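Local coordinates for protein multicopper oxidase type 1 (Nitrosomonas europaea, PDB 3G5W) that probably works as a copper-dependent oxidase of the two-domain, laccase-like type, binding mononuclear and bridged copper centres, at residues Q178-K183 / I188-I193. Residues are numbered along the deposited sequence; the frame is centred on the assembly and turned at random.
Sequences QPIRVK and IRLRLI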
# COMPACT_ATOMS: atom_id res chain seq x y z
N GLN A 178 8.27 14.90 19.28
CA GLN A 178 9.58 15.25 19.83
C GLN A 178 10.70 14.98 18.84
O GLN A 178 10.65 14.00 18.10
CB GLN A 178 9.85 14.46 21.13
CG GLN A 178 8.91 14.80 22.27
CD GLN A 178 9.06 16.22 22.76
OE1 GLN A 178 10.16 16.76 22.82
NE2 GLN A 178 7.94 16.84 23.13
N PRO A 179 11.74 15.84 18.82
CA PRO A 179 12.86 15.56 17.93
C PRO A 179 13.61 14.31 18.38
O PRO A 179 13.63 13.98 19.57
CB PRO A 179 13.75 16.79 18.09
CG PRO A 179 13.42 17.33 19.47
CD PRO A 179 11.95 17.07 19.62
N ILE A 180 14.18 13.59 17.42
CA ILE A 180 15.07 12.47 17.69
C ILE A 180 16.47 13.07 17.75
O ILE A 180 16.94 13.60 16.76
CB ILE A 180 14.92 11.39 16.60
CG1 ILE A 180 13.54 10.73 16.73
CG2 ILE A 180 16.08 10.35 16.65
CD1 ILE A 180 13.09 9.91 15.52
N ARG A 181 17.10 13.03 18.92
CA ARG A 181 18.38 13.73 19.12
C ARG A 181 19.55 12.77 19.08
O ARG A 181 19.57 11.78 19.82
CB ARG A 181 18.38 14.54 20.42
CG ARG A 181 17.43 15.71 20.39
CD ARG A 181 17.48 16.53 21.66
NE ARG A 181 16.81 17.82 21.46
CZ ARG A 181 16.66 18.75 22.40
NH1 ARG A 181 17.13 18.54 23.63
NH2 ARG A 181 16.04 19.89 22.11
N VAL A 182 20.51 13.06 18.21
CA VAL A 182 21.63 12.16 17.95
C VAL A 182 22.95 12.91 17.87
O VAL A 182 22.98 14.14 17.89
CB VAL A 182 21.44 11.38 16.61
CG1 VAL A 182 20.22 10.46 16.68
CG2 VAL A 182 21.35 12.35 15.43
N LYS A 183 24.05 12.16 17.76
CA LYS A 183 25.34 12.72 17.40
C LYS A 183 25.98 11.87 16.31
O LYS A 183 25.58 10.73 16.10
CB LYS A 183 26.27 12.85 18.61
CG LYS A 183 26.85 11.54 19.11
CD LYS A 183 27.51 11.72 20.47
CE LYS A 183 28.09 10.40 20.98
NZ LYS A 183 27.04 9.36 21.25
N ILE A 188 20.80 4.44 14.76
CA ILE A 188 19.47 4.35 15.38
C ILE A 188 18.60 3.29 14.72
O ILE A 188 18.72 3.01 13.52
CB ILE A 188 18.74 5.73 15.48
CG1 ILE A 188 18.30 6.25 14.11
CG2 ILE A 188 19.62 6.76 16.23
CD1 ILE A 188 17.59 7.61 14.14
N ARG A 189 17.74 2.70 15.53
CA ARG A 189 16.78 1.72 15.08
C ARG A 189 15.41 2.33 15.31
O ARG A 189 15.04 2.60 16.45
CB ARG A 189 16.95 0.45 15.89
CG ARG A 189 16.03 -0.70 15.53
CD ARG A 189 16.38 -1.92 16.38
NE ARG A 189 15.57 -3.08 16.03
CZ ARG A 189 15.91 -4.35 16.27
NH1 ARG A 189 15.10 -5.33 15.91
NH2 ARG A 189 17.08 -4.63 16.85
N LEU A 190 14.68 2.60 14.23
CA LEU A 190 13.30 3.05 14.32
C LEU A 190 12.35 1.87 14.15
O LEU A 190 12.30 1.24 13.09
CB LEU A 190 12.99 4.12 13.26
CG LEU A 190 13.94 5.30 13.08
CD1 LEU A 190 13.47 6.17 11.91
CD2 LEU A 190 14.08 6.13 14.36
N ARG A 191 11.61 1.57 15.21
CA ARG A 191 10.65 0.48 15.17
C ARG A 191 9.28 1.06 14.81
O ARG A 191 8.59 1.63 15.65
CB ARG A 191 10.64 -0.25 16.52
CG ARG A 191 12.01 -0.80 16.96
CD ARG A 191 11.93 -1.47 18.33
NE ARG A 191 13.22 -2.01 18.78
CZ ARG A 191 13.51 -3.31 18.85
NH1 ARG A 191 12.63 -4.23 18.49
NH2 ARG A 191 14.71 -3.69 19.30
N LEU A 192 8.92 0.94 13.53
CA LEU A 192 7.68 1.52 13.02
C LEU A 192 6.56 0.51 13.17
O LEU A 192 6.70 -0.63 12.74
CB LEU A 192 7.83 1.92 11.54
CG LEU A 192 9.03 2.78 11.11
CD1 LEU A 192 8.98 3.04 9.60
CD2 LEU A 192 9.08 4.10 11.88
N ILE A 193 5.46 0.93 13.78
CA ILE A 193 4.31 0.06 13.98
C ILE A 193 3.07 0.70 13.35
O ILE A 193 2.72 1.83 13.66
CB ILE A 193 4.07 -0.27 15.49
CG1 ILE A 193 5.37 -0.81 16.14
CG2 ILE A 193 2.92 -1.28 15.64
CD1 ILE A 193 5.33 -0.97 17.66
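Gln178 O accepts hydrogen bonds from Thr270 OG1 and Tyr296 OH at the start of the segment whose Ile180 and Val182 pack onto Ile188 and Leu190. Between the two segments themselves no hydrogen bond forms: the axes of the two short strand segments come no closer than 10.5 Å, too far for backbone pairing, although their directions are nearly antiparallel at 165°. Each strand bonds within its own sheet instead, Ile180 and Val182 to Glu273 and Ile188 to Leu240, so the contact bridges the two facing sheets of a cupredoxin β-sandwich. Three methyl pairs carry it. The closest is Val182 CG1 to Ile188 CG2, 3.8 Å, where the side chains meet at about a right angle. Ile188 turns CG1 into the position flanked by both backbone N and carbonyl carbon (chi1 70°), and with the chain extended beyond it CD1 extends to 4.0 Å from Ile180 CG2. The other branch of Ile180, CG1 anti to its carbonyl carbon and extended onward (chi2 164°), carries CD1 to 4.1 Å from Leu190 CD2. Neighbours on one strand also touch: Ile188 CD1 lies 3.8 Å from Leu190 CD2, joining the pairs into one patch. Val182 leans further on Ile272 and Tyr274, and Ile188 and Leu190 on Leu240. Arg189 and Arg191 extend from the other face of their strand, with Arg191 NH2 3.3 Å above the centre of the Arg189 guanidinium plane; salt bridges to Asp237, Glu132 and Asp138 probably offset that concentration of positive charge. With four buried residues, 134 Å² buried, both sides summed, and exclusively apolar contacts, attraction between the segments is dispersive and hydrophobic; the backbone hydrogen bonds run within each sheet, and Arg181 O to Lys137 NZ adds a polar tie between the sheets beside the apolar patch.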